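Local structure of enoyl-acyl carrier protein reductase (6KIA) at residues A[328-333]-A[337-342]; A[302-307]-A[344-349]; A[245-250]-A[313-318]; A[319-324]-A[431-436]. The protein probably catalyses the NADH-dependent reduction of the enoyl-acyl carrier protein double bond in fatty acid synthesis and is associated with resistance to triclosan. All blocks are in the same frame, centred on the assembly; numbering follows the deposited sequence.

Contact 1 (A[328-333]-A[337-342])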
loop_
_atom_site.group_PDB
_atom_site.type_symbol
_atom_site.label_atom_id
_atom_site.label_comp_id
_atom_site.label_asym_id
_atom_site.label_seq_id
_atom_site.Cartn_x
_atom_site.Cartn_y
_atom_site.Cartn_z
ATOM N N ALA A 328 20.920 16.483 -1.826
ATOM C CA ALA A 328 20.148 16.012 -2.965
ATOM C C ALA A 328 18.769 16.673 -3.055
ATOM O O ALA A 328 18.299 16.960 -4.150
ATOM C CB ALA A 328 19.998 14.531 -2.894
ATOM N N CYS A 329 18.117 16.857 -1.911
ATOM C CA CYS A 329 16.799 17.486 -1.908
ATOM C C CYS A 329 16.903 18.990 -2.160
ATOM O O CYS A 329 16.034 19.570 -2.810
ATOM C CB CYS A 329 16.069 17.223 -0.592
ATOM S SG CYS A 329 15.622 15.460 -0.435
ATOM N N ARG A 330 17.975 19.608 -1.669
ATOM C CA ARG A 330 18.220 21.022 -1.927
ATOM C C ARG A 330 18.338 21.264 -3.424
ATOM O O ARG A 330 17.827 22.265 -3.950
ATOM C CB ARG A 330 19.512 21.496 -1.236
ATOM C CG ARG A 330 19.493 21.494 0.264
ATOM C CD ARG A 330 20.787 22.105 0.793
ATOM N NE ARG A 330 20.938 21.901 2.224
ATOM C CZ ARG A 330 20.343 22.656 3.141
ATOM N NH1 ARG A 330 19.564 23.673 2.773
ATOM N NH2 ARG A 330 20.547 22.408 4.428
ATOM N N GLU A 331 19.043 20.362 -4.108
ATOM C CA GLU A 331 19.334 20.567 -5.521
ATOM C C GLU A 331 18.113 20.587 -6.450
ATOM O O GLU A 331 18.187 21.177 -7.518
ATOM C CB GLU A 331 20.323 19.503 -5.997
ATOM C CG GLU A 331 21.765 19.834 -5.634
ATOM C CD GLU A 331 22.728 18.698 -5.919
ATOM O OE1 GLU A 331 22.258 17.570 -6.177
ATOM O OE2 GLU A 331 23.955 18.935 -5.880
ATOM N N VAL A 332 16.981 19.997 -6.065
ATOM C CA VAL A 332 15.828 20.015 -6.961
ATOM C C VAL A 332 14.918 21.246 -6.737
ATOM O O VAL A 332 13.970 21.460 -7.487
ATOM C CB VAL A 332 14.973 18.727 -6.843
ATOM C CG1 VAL A 332 15.789 17.518 -7.277
ATOM C CG2 VAL A 332 14.421 18.545 -5.436
ATOM N N LEU A 333 15.236 22.068 -5.738
ATOM C CA LEU A 333 14.466 23.292 -5.490
ATOM C C LEU A 333 15.034 24.473 -6.293
ATOM O O LEU A 333 16.249 24.568 -6.500
ATOM C CB LEU A 333 14.451 23.619 -3.992
ATOM C CG LEU A 333 13.817 22.551 -3.088
ATOM C CD1 LEU A 333 13.909 22.947 -1.616
ATOM C CD2 LEU A 333 12.357 22.356 -3.509
ATOM N N HIS A 337 14.791 29.306 -3.126
ATOM C CA HIS A 337 13.981 28.558 -2.186
ATOM C C HIS A 337 14.878 27.629 -1.399
ATOM O O HIS A 337 15.662 26.887 -1.992
ATOM C CB HIS A 337 12.884 27.748 -2.893
ATOM C CG HIS A 337 11.781 28.582 -3.457
ATOM N ND1 HIS A 337 11.619 28.791 -4.810
ATOM C CD2 HIS A 337 10.798 29.287 -2.846
ATOM C CE1 HIS A 337 10.569 29.567 -5.008
ATOM N NE2 HIS A 337 10.055 29.883 -3.833
ATOM N N THR A 338 14.754 27.640 -0.078
ATOM C CA THR A 338 15.618 26.781 0.726
ATOM C C THR A 338 14.881 25.559 1.212
ATOM O O THR A 338 13.654 25.571 1.387
ATOM C CB THR A 338 16.188 27.499 1.948
ATOM O OG1 THR A 338 15.119 27.858 2.823
ATOM C CG2 THR A 338 16.944 28.753 1.551
ATOM N N LEU A 339 15.634 24.489 1.429
ATOM C CA LEU A 339 15.034 23.300 1.990
ATOM C C LEU A 339 14.494 23.595 3.384
ATOM O O LEU A 339 13.427 23.089 3.751
ATOM C CB LEU A 339 16.041 22.145 2.019
ATOM C CG LEU A 339 15.514 20.778 2.464
ATOM C CD1 LEU A 339 14.343 20.260 1.606
ATOM C CD2 LEU A 339 16.662 19.771 2.472
ATOM N N GLU A 340 15.258 24.362 4.178
ATOM C CA GLU A 340 14.779 24.839 5.479
ATOM C C GLU A 340 13.377 25.442 5.436
ATOM O O GLU A 340 12.586 25.148 6.329
ATOM C CB GLU A 340 15.760 25.824 6.138
ATOM C CG GLU A 340 17.057 25.195 6.658
ATOM C CD GLU A 340 18.069 24.864 5.582
ATOM O OE1 GLU A 340 17.876 25.252 4.412
ATOM O OE2 GLU A 340 19.088 24.209 5.921
ATOM N N SER A 341 13.117 26.354 4.494
ATOM C CA SER A 341 11.786 26.966 4.346
ATOM C C SER A 341 10.702 25.925 4.109
ATOM O O SER A 341 9.585 26.028 4.662
ATOM C CB SER A 341 11.768 27.983 3.203
ATOM O OG SER A 341 12.497 29.136 3.572
ATOM N N LEU A 342 11.030 24.950 3.259
ATOM C CA LEU A 342 10.094 23.863 2.959
ATOM C C LEU A 342 9.743 23.143 4.267
ATOM O O LEU A 342 8.563 22.965 4.629
ATOM C CB LEU A 342 10.713 22.889 1.945
ATOM C CG LEU A 342 9.806 21.796 1.334
ATOM C CD1 LEU A 342 10.401 21.274 0.017
ATOM C CD2 LEU A 342 9.556 20.645 2.281
HETATM O O HOH W 1 18.399 24.964 0.340
HETATM O O HOH W 2 17.320 24.513 -1.859
#
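Leu333 and Leu339 form the tight half of this contact, where the chain turns from helix 320-331 into helix 339-351. The methyl CD1 of Leu333 lies 3.8 Å from CA of Leu339, close against the start of the second helix, while its other branch, CD2, reaches CD1 of Leu342 at 4.2 Å. Leu339 in turn lays its methyls against the helix before the turn, with CD2 4.0 Å from CB of Cys329. Leu310 of helix 309-315 touches both Cys329 and Leu339, and Val394 and Val397 of helix 394-413 pack on Cys329.

The solvent side is polar and more open. Arg330, extended from CG to NE, carries its guanidinium across Leu339 and grips Glu340 end-on: NH1 binds OE1 and NH2 binds OE2, each at 2.8 Å and each on the syn side of the oxygen. Both oxygens lie close to the guanidinium plane, but the carboxylate is turned 25° from it. A water accepts from both Arg330 NH1 and Leu339 N, tying the bridge to the new helix. Thr338 OG1 caps that helix, accepting from Ser341 N at 3.0 Å. The result is a tight connection between consecutive helices, the second N-capped, apolar inside and salt-bridged outside.

Contact 2 (A[302-307]-A[344-349])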
loop_
_atom_site.group_PDB
_atom_site.type_symbol
_atom_site.label_atom_id
_atom_site.label_comp_id
_atom_site.label_asym_id
_atom_site.label_seq_id
_atom_site.Cartn_x
_atom_site.Cartn_y
_atom_site.Cartn_z
ATOM N N VAL A 302 -0.960 13.681 0.534
ATOM C CA VAL A 302 -0.435 12.526 1.257
ATOM C C VAL A 302 1.075 12.698 1.503
ATOM O O VAL A 302 1.616 12.335 2.573
ATOM C CB VAL A 302 -0.748 11.194 0.497
ATOM C CG1 VAL A 302 0.050 11.064 -0.805
ATOM C CG2 VAL A 302 -0.529 9.963 1.425
ATOM N N GLU A 303 1.738 13.304 0.527
ATOM C CA GLU A 303 3.188 13.438 0.560
ATOM C C GLU A 303 3.660 14.469 1.606
ATOM O O GLU A 303 4.844 14.505 1.968
ATOM C CB GLU A 303 3.703 13.829 -0.838
ATOM C CG GLU A 303 3.569 15.327 -1.147
ATOM C CD GLU A 303 2.171 15.805 -1.483
ATOM O OE1 GLU A 303 1.242 14.983 -1.642
ATOM O OE2 GLU A 303 1.994 17.049 -1.507
ATOM N N LEU A 304 2.745 15.311 2.099
ATOM C CA LEU A 304 3.113 16.274 3.122
ATOM C C LEU A 304 3.645 15.556 4.340
ATOM O O LEU A 304 4.522 16.099 5.053
ATOM C CB LEU A 304 1.912 17.153 3.510
ATOM C CG LEU A 304 1.387 18.032 2.385
ATOM C CD1 LEU A 304 0.221 18.831 2.930
ATOM C CD2 LEU A 304 2.473 18.981 1.856
ATOM N N SER A 305 3.161 14.327 4.553
ATOM C CA SER A 305 3.596 13.568 5.727
ATOM C C SER A 305 5.044 13.097 5.631
ATOM O O SER A 305 5.664 12.808 6.642
ATOM C CB SER A 305 2.686 12.362 5.942
ATOM O OG SER A 305 1.345 12.777 6.203
ATOM N N LEU A 306 5.588 13.075 4.423
ATOM C CA LEU A 306 6.878 12.439 4.177
ATOM C C LEU A 306 8.085 13.360 4.417
ATOM O O LEU A 306 9.149 12.895 4.831
ATOM C CB LEU A 306 6.894 11.901 2.737
ATOM C CG LEU A 306 8.151 11.216 2.198
ATOM C CD1 LEU A 306 8.484 9.959 3.007
ATOM C CD2 LEU A 306 7.882 10.868 0.738
ATOM N N PHE A 307 7.924 14.664 4.194
ATOM C CA PHE A 307 9.082 15.576 4.305
ATOM C C PHE A 307 9.867 15.519 5.628
ATOM O O PHE A 307 11.110 15.585 5.610
ATOM C CB PHE A 307 8.631 17.016 4.037
ATOM C CG PHE A 307 8.111 17.232 2.647
ATOM C CD1 PHE A 307 8.975 17.242 1.563
ATOM C CD2 PHE A 307 6.759 17.434 2.426
ATOM C CE1 PHE A 307 8.492 17.444 0.263
ATOM C CE2 PHE A 307 6.264 17.654 1.140
ATOM C CZ PHE A 307 7.119 17.667 0.059
ATOM N N GLN A 344 10.088 24.075 7.312
ATOM C CA GLN A 344 9.416 24.933 8.279
ATOM C C GLN A 344 7.940 25.073 7.918
ATOM O O GLN A 344 7.067 25.129 8.790
ATOM C CB GLN A 344 10.110 26.303 8.335
ATOM C CG GLN A 344 9.519 27.235 9.393
ATOM C CD GLN A 344 9.677 26.667 10.800
ATOM O OE1 GLN A 344 10.785 26.312 11.215
ATOM N NE2 GLN A 344 8.569 26.547 11.524
ATOM N N LYS A 345 7.632 25.062 6.630
ATOM C CA LYS A 345 6.249 25.158 6.232
ATOM C C LYS A 345 5.496 23.881 6.625
ATOM O O LYS A 345 4.309 23.919 7.020
ATOM C CB LYS A 345 6.173 25.408 4.720
ATOM C CG LYS A 345 4.788 25.378 4.124
ATOM C CD LYS A 345 4.859 25.837 2.673
ATOM C CE LYS A 345 5.409 27.267 2.563
ATOM N NZ LYS A 345 4.517 28.350 3.080
ATOM N N ILE A 346 6.199 22.748 6.582
ATOM C CA ILE A 346 5.599 21.513 7.089
ATOM C C ILE A 346 5.456 21.505 8.628
ATOM O O ILE A 346 4.432 21.064 9.177
ATOM C CB ILE A 346 6.409 20.285 6.640
ATOM C CG1 ILE A 346 6.433 20.208 5.112
ATOM C CG2 ILE A 346 5.819 18.987 7.280
ATOM C CD1 ILE A 346 5.084 19.829 4.494
ATOM N N ASP A 347 6.435 22.044 9.345
ATOM C CA ASP A 347 6.282 22.108 10.798
ATOM C C ASP A 347 5.091 23.019 11.175
ATOM O O ASP A 347 4.288 22.685 12.054
ATOM C CB ASP A 347 7.569 22.604 11.471
ATOM C CG ASP A 347 8.705 21.577 11.401
ATOM O OD1 ASP A 347 8.423 20.354 11.342
ATOM O OD2 ASP A 347 9.881 21.992 11.432
ATOM N N ASP A 348 4.972 24.142 10.482
ATOM C CA ASP A 348 3.854 25.058 10.675
ATOM C C ASP A 348 2.525 24.354 10.393
ATOM O O ASP A 348 1.529 24.560 11.098
ATOM C CB ASP A 348 4.008 26.292 9.778
ATOM C CG ASP A 348 5.087 27.258 10.277
ATOM O OD1 ASP A 348 5.535 27.125 11.433
ATOM O OD2 ASP A 348 5.511 28.130 9.482
ATOM N N TYR A 349 2.507 23.537 9.337
ATOM C CA TYR A 349 1.329 22.744 8.986
ATOM C C TYR A 349 0.917 21.828 10.144
ATOM O O TYR A 349 -0.237 21.821 10.557
ATOM C CB TYR A 349 1.642 21.948 7.711
ATOM C CG TYR A 349 0.575 21.021 7.144
ATOM C CD1 TYR A 349 -0.488 21.516 6.392
ATOM C CD2 TYR A 349 0.685 19.639 7.299
ATOM C CE1 TYR A 349 -1.443 20.669 5.844
ATOM C CE2 TYR A 349 -0.256 18.776 6.739
ATOM C CZ TYR A 349 -1.325 19.297 6.024
ATOM O OH TYR A 349 -2.262 18.448 5.478
#
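Leu304 projects from the short 3-10 segment at the start of 302-307 toward helix 339-351, and its two methyls fit against different side chains. CD1 sits over one face of the Tyr349 ring, 3.9 Å from the ring centroid and 28° off the normal, which makes a CH-pi contact. It is displaced toward the phenol end, so that its nearest ring atom is CZ of Tyr349 at 3.5 Å. The ring can receive it because CG of Tyr349 stands anti to the backbone N (chi1 179°), sending the ring out from the helix toward the loop.

The second bump comes from the opposite partner. Ile346 pushes CD1 into the notch between Leu304 and Phe307, 3.8 Å from CD2 of Leu304 and 3.6 Å from CD2 of Phe307. Its CG1 follows behind, 4.0 Å from CB of Phe307, while the branch methyl CG2 lies 3.9 Å from the backbone O of Leu304. Knob and notch interlock: the leucine wedges between the face of Tyr349 and the end of Ile346, and the isoleucine fills the notch between leucine and phenylalanine.

All four side chains are buried. Helix 370-385 closes the packing, with Ile383 touching both Phe307 and Ile346 and with Met376 and Thr379 against Tyr349, while Thr395 of helix 394-413 meets Phe307. The loop 302-307, between strand 283-287 and helix 309-315, is thereby held against three helices.

Contact 3 (A[245-250]-A[313-318])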
loop_
_atom_site.group_PDB
_atom_site.type_symbol
_atom_site.label_atom_id
_atom_site.label_comp_id
_atom_site.label_asym_id
_atom_site.label_seq_id
_atom_site.Cartn_x
_atom_site.Cartn_y
_atom_site.Cartn_z
ATOM N N GLU A 245 4.058 7.652 12.454
ATOM C CA GLU A 245 4.695 8.607 13.365
ATOM C C GLU A 245 5.796 9.357 12.654
ATOM O O GLU A 245 6.734 8.767 12.059
ATOM C CB GLU A 245 5.273 7.912 14.599
ATOM C CG GLU A 245 4.245 7.205 15.453
ATOM C CD GLU A 245 4.847 6.533 16.676
ATOM O OE1 GLU A 245 5.728 5.678 16.497
ATOM O OE2 GLU A 245 4.443 6.853 17.813
ATOM N N ILE A 246 5.696 10.676 12.716
ATOM C CA ILE A 246 6.683 11.530 12.092
ATOM C C ILE A 246 7.101 12.604 13.097
ATOM O O ILE A 246 6.370 12.848 14.047
ATOM C CB ILE A 246 6.127 12.170 10.805
ATOM C CG1 ILE A 246 5.108 13.290 11.120
ATOM C CG2 ILE A 246 5.554 11.103 9.854
ATOM C CD1 ILE A 246 4.500 13.942 9.866
ATOM N N LEU A 247 8.239 13.253 12.863
ATOM C CA LEU A 247 8.728 14.295 13.768
ATOM C C LEU A 247 7.852 15.553 13.751
ATOM O O LEU A 247 7.802 16.276 12.761
ATOM C CB LEU A 247 10.148 14.685 13.389
ATOM C CG LEU A 247 11.134 13.656 13.935
ATOM C CD1 LEU A 247 12.544 13.900 13.412
ATOM C CD2 LEU A 247 11.148 13.696 15.451
ATOM N N ILE A 248 7.174 15.780 14.870
ATOM C CA ILE A 248 6.399 17.000 15.138
ATOM C C ILE A 248 6.913 17.510 16.491
ATOM O O ILE A 248 6.907 16.771 17.490
ATOM C CB ILE A 248 4.871 16.715 15.157
ATOM C CG1 ILE A 248 4.426 16.226 13.770
ATOM C CG2 ILE A 248 4.088 17.986 15.543
ATOM C CD1 ILE A 248 2.995 15.683 13.677
ATOM N N ASP A 249 7.446 18.733 16.496
ATOM C CA ASP A 249 7.999 19.323 17.711
ATOM C C ASP A 249 9.103 18.423 18.297
ATOM O O ASP A 249 9.150 18.180 19.503
ATOM C CB ASP A 249 6.870 19.554 18.726
ATOM C CG ASP A 249 7.222 20.581 19.784
ATOM O OD1 ASP A 249 8.144 21.396 19.551
ATOM O OD2 ASP A 249 6.557 20.581 20.843
ATOM N N ASP A 250 9.976 17.927 17.421
ATOM C CA ASP A 250 11.103 17.057 17.788
ATOM C C ASP A 250 10.688 15.790 18.549
ATOM O O ASP A 250 11.484 15.210 19.282
ATOM C CB ASP A 250 12.147 17.841 18.597
ATOM C CG ASP A 250 13.531 17.199 18.542
ATOM O OD1 ASP A 250 13.905 16.659 17.476
ATOM O OD2 ASP A 250 14.245 17.236 19.567
ATOM N N LEU A 313 16.321 11.650 9.465
ATOM C CA LEU A 313 17.608 11.141 9.002
ATOM C C LEU A 313 18.708 11.778 9.837
ATOM O O LEU A 313 19.715 11.133 10.143
ATOM C CB LEU A 313 17.851 11.422 7.524
ATOM C CG LEU A 313 16.992 10.636 6.543
ATOM C CD1 LEU A 313 17.360 10.976 5.112
ATOM C CD2 LEU A 313 17.058 9.130 6.799
ATOM N N LYS A 314 18.510 13.035 10.232
ATOM C CA LYS A 314 19.533 13.706 11.023
ATOM C C LYS A 314 19.472 13.234 12.456
ATOM O O LYS A 314 20.509 13.013 13.101
ATOM C CB LYS A 314 19.336 15.238 10.962
ATOM C CG LYS A 314 19.767 15.861 9.657
ATOM C CD LYS A 314 20.089 17.338 9.857
ATOM C CE LYS A 314 21.017 17.866 8.782
ATOM N NZ LYS A 314 20.891 19.347 8.689
ATOM N N LYS A 315 18.262 13.013 12.943
ATOM C CA LYS A 315 18.060 12.721 14.351
ATOM C C LYS A 315 18.593 11.335 14.724
ATOM O O LYS A 315 19.150 11.123 15.812
ATOM C CB LYS A 315 16.573 12.809 14.673
ATOM C CG LYS A 315 16.202 12.538 16.109
ATOM C CD LYS A 315 14.691 12.681 16.297
ATOM C CE LYS A 315 14.278 12.468 17.741
ATOM N NZ LYS A 315 14.766 13.595 18.591
ATOM N N GLU A 316 18.464 10.394 13.796
ATOM C CA GLU A 316 18.798 9.015 14.107
ATOM C C GLU A 316 20.249 8.681 13.796
ATOM O O GLU A 316 20.542 7.768 13.028
ATOM C CB GLU A 316 17.838 8.091 13.352
ATOM C CG GLU A 316 16.404 8.316 13.762
ATOM C CD GLU A 316 16.148 8.127 15.249
ATOM O OE1 GLU A 316 16.827 7.295 15.891
ATOM O OE2 GLU A 316 15.243 8.808 15.782
ATOM N N ASN A 317 21.150 9.429 14.430
ATOM C CA ASN A 317 22.593 9.272 14.235
ATOM C C ASN A 317 22.979 9.484 12.769
ATOM O O ASN A 317 23.750 8.706 12.189
ATOM C CB ASN A 317 23.072 7.900 14.725
ATOM C CG ASN A 317 24.589 7.816 14.834
ATOM O OD1 ASN A 317 25.226 6.941 14.243
ATOM N ND2 ASN A 317 25.172 8.740 15.584
ATOM N N GLY A 318 22.406 10.516 12.154
ATOM C CA GLY A 318 22.750 10.835 10.781
ATOM C C GLY A 318 24.202 11.297 10.712
ATOM O O GLY A 318 24.701 11.946 11.631
#
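The end of strand 244-248 and the last turn of helix 309-315 face each other at some distance, their nearest CA atoms, those of Asp250 and Lys315, being 8.9 Å apart, so the gap is bridged by side chains. Lys315 does most of the bridging. Its CG stands anti to the backbone N (chi1 -180°) and the chain runs straight as far as CE, which sends it from the helix toward the strand; only the last torsion, chi4 69°, bends, and it turns NZ toward Asp250.

Two kinds of contact lie along this one chain. Partway out, the methylene CD rests against the isopropyl end of Leu247, at 3.8 Å from both CD1 and CD2, so the aliphatic part of the lysine covers the fork of the leucine. Beyond it, NZ approaches the carboxylate of Asp250, and OD1 is the nearer oxygen at 3.4 Å. This salt bridge is long and its hydrogen bond weak, and both charged residues are exposed, so it probably adds only modestly to the hold.

Tyr252 of strand 251-255 touches both Leu247 and Lys315 and extends the apolar patch; its OH also bonds OE2 of Glu316, the centre of an inverse gamma turn just past the helix. Asp249 and Asp250 have positive phi, consistent with a type I'-like two-residue turn between strands 244-248 and 251-255. The arrangement is that of a two-stranded beta-hairpin whose turn is met by a helix end, with a lysine laid across a leucine to reach an acidic residue in the turn.

Contact 4 (A[319-324]-A[431-436])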
loop_
_atom_site.group_PDB
_atom_site.type_symbol
_atom_site.label_atom_id
_atom_site.label_comp_id
_atom_site.label_asym_id
_atom_site.label_seq_id
_atom_site.Cartn_x
_atom_site.Cartn_y
_atom_site.Cartn_z
ATOM N N GLY A 319 24.874 10.971 9.620
ATOM C CA GLY A 319 26.233 11.427 9.387
ATOM C C GLY A 319 26.337 11.940 7.970
ATOM O O GLY A 319 25.412 12.600 7.494
ATOM N N ALA A 320 27.415 11.582 7.276
ATOM C CA ALA A 320 27.660 12.074 5.928
ATOM C C ALA A 320 26.582 11.692 4.905
ATOM O O ALA A 320 26.209 12.520 4.060
ATOM C CB ALA A 320 29.017 11.595 5.460
ATOM N N TRP A 321 26.080 10.455 4.946
ATOM C CA TRP A 321 25.099 10.061 3.938
ATOM C C TRP A 321 23.784 10.864 4.097
ATOM O O TRP A 321 23.178 11.308 3.097
ATOM C CB TRP A 321 24.833 8.532 3.986
ATOM C CG TRP A 321 23.719 8.111 3.039
ATOM C CD1 TRP A 321 23.825 7.890 1.706
ATOM C CD2 TRP A 321 22.337 7.928 3.375
ATOM N NE1 TRP A 321 22.590 7.579 1.175
ATOM C CE2 TRP A 321 21.664 7.590 2.185
ATOM C CE3 TRP A 321 21.609 8.011 4.571
ATOM C CZ2 TRP A 321 20.289 7.330 2.152
ATOM C CZ3 TRP A 321 20.245 7.782 4.528
ATOM C CH2 TRP A 321 19.601 7.443 3.327
ATOM N N ALA A 322 23.353 11.053 5.338
ATOM C CA ALA A 322 22.122 11.817 5.596
ATOM C C ALA A 322 22.289 13.247 5.091
ATOM O O ALA A 322 21.380 13.825 4.481
ATOM C CB ALA A 322 21.781 11.806 7.073
ATOM N N GLU A 323 23.473 13.795 5.318
ATOM C CA GLU A 323 23.792 15.135 4.867
ATOM C C GLU A 323 23.720 15.188 3.338
ATOM O O GLU A 323 23.211 16.150 2.757
ATOM C CB GLU A 323 25.180 15.542 5.393
ATOM C CG GLU A 323 25.480 17.038 5.305
ATOM C CD GLU A 323 26.781 17.394 6.009
ATOM O OE1 GLU A 323 26.783 17.546 7.255
ATOM O OE2 GLU A 323 27.799 17.477 5.304
ATOM N N ALA A 324 24.211 14.139 2.685
ATOM C CA ALA A 324 24.150 14.042 1.236
ATOM C C ALA A 324 22.696 13.982 0.728
ATOM O O ALA A 324 22.395 14.450 -0.394
ATOM C CB ALA A 324 24.943 12.808 0.767
ATOM N N LYS A 431 16.715 4.990 11.169
ATOM C CA LYS A 431 17.762 4.147 11.785
ATOM C C LYS A 431 18.315 3.122 10.784
ATOM O O LYS A 431 19.543 3.000 10.613
ATOM C CB LYS A 431 17.226 3.395 13.006
ATOM C CG LYS A 431 16.927 4.245 14.224
ATOM C CD LYS A 431 16.490 3.382 15.391
ATOM C CE LYS A 431 16.355 4.198 16.662
ATOM N NZ LYS A 431 15.758 3.379 17.748
ATOM N N GLN A 432 17.408 2.402 10.129
ATOM C CA GLN A 432 17.780 1.423 9.107
ATOM C C GLN A 432 18.594 2.087 7.963
ATOM O O GLN A 432 19.627 1.565 7.533
ATOM C CB GLN A 432 16.521 0.721 8.538
ATOM C CG GLN A 432 16.875 -0.142 7.385
ATOM C CD GLN A 432 17.556 -1.440 7.830
ATOM O OE1 GLN A 432 17.098 -2.112 8.752
ATOM N NE2 GLN A 432 18.727 -1.691 7.289
ATOM N N LEU A 433 18.157 3.248 7.481
ATOM C CA LEU A 433 18.837 3.856 6.340
ATOM C C LEU A 433 20.231 4.388 6.725
ATOM O O LEU A 433 21.190 4.248 5.965
ATOM C CB LEU A 433 17.998 5.014 5.790
ATOM C CG LEU A 433 16.736 4.619 5.009
ATOM C CD1 LEU A 433 15.794 5.806 4.859
ATOM C CD2 LEU A 433 17.185 4.075 3.651
ATOM N N ASN A 434 20.356 4.938 7.922
ATOM C CA ASN A 434 21.658 5.435 8.343
ATOM C C ASN A 434 22.602 4.267 8.564
ATOM O O ASN A 434 23.773 4.352 8.215
ATOM C CB ASN A 434 21.530 6.325 9.570
ATOM C CG ASN A 434 21.061 7.734 9.205
ATOM O OD1 ASN A 434 21.308 8.224 8.088
ATOM N ND2 ASN A 434 20.342 8.364 10.116
ATOM N N LEU A 435 22.063 3.152 9.065
ATOM C CA LEU A 435 22.899 1.985 9.335
ATOM C C LEU A 435 23.406 1.334 8.045
ATOM O O LEU A 435 24.595 1.023 7.937
ATOM C CB LEU A 435 22.112 0.976 10.174
ATOM C CG LEU A 435 22.800 -0.317 10.601
ATOM C CD1 LEU A 435 23.827 0.005 11.674
ATOM C CD2 LEU A 435 21.723 -1.243 11.130
ATOM N N MET A 436 22.520 1.173 7.060
ATOM C CA MET A 436 22.879 0.695 5.724
ATOM C C MET A 436 23.953 1.492 5.049
ATOM O O MET A 436 24.676 0.952 4.217
ATOM C CB MET A 436 21.666 0.695 4.778
ATOM C CG MET A 436 20.474 -0.037 5.259
ATOM S SD MET A 436 19.096 0.350 4.177
ATOM C CE MET A 436 19.612 -0.367 2.615
HETATM O O HOH W 3 23.913 9.052 7.609
#
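Apolar contact comes first, between the indole of Trp321 and the side chain of Leu433. A chi1 of 174° points CG of Trp321 away from its backbone N and carries the indole out toward helix 426-436. CB of Leu433 lies 3.8 Å from both CZ3 and CH2 of Trp321, on the six-membered ring. Helices 320-324 and 431-436 run at 112° to each other, their axes approaching to 9.8 Å. Leu313 of helix 309-315 touches Trp321, Ala322 and Leu433, filling in beside them.

Contact between polar and aromatic groups centres on Asn434. Its OD1 meets the indole at the edge, in the ring plane, nearest CE3 of Trp321 at 3.5 Å; the amide plane stands 80° from the ring. The methyl of Ala322 is 3.8 Å from the same oxygen. The backbone O of Leu433, which also accepts from His437 ND1, sits over one face of the indole.

Hydrogen bonding between the helices passes through one water. It donates to OD1 of Asn434 at 2.8 Å and accepts from the backbone N of Gly319, the N-cap, and of Ala322. The other end of the amide, ND2, bonds the carbonyl oxygens of Leu313 and Glu316.

With both amide ends engaged, Asn434 of helix 426-436 is fixed in rotation and ties the end of helix 309-315 to the start of helix 320-331, beside an apolar Trp321-Leu433 patch: a joint part polar, part apolar.

Contact 2 is the buried core of the set, wholly apolar and aromatic across its interface, whereas contacts 1, 3 and 4 are partly buried and pair an apolar side with a polar one. Contacts 1 and 2 share helix 339-351 and touch through Leu342 and Phe307; contacts 1 and 4 share helix 320-331 at its two ends. Contact 3 meets contact 2 by packing of Ile246 on Ser305, and contact 4 through Asn434. The polar chemistry differs: a close two-pronged salt bridge in contact 1, a long, weak one in contact 3, and an uncharged amide with a bridging water in contact 4.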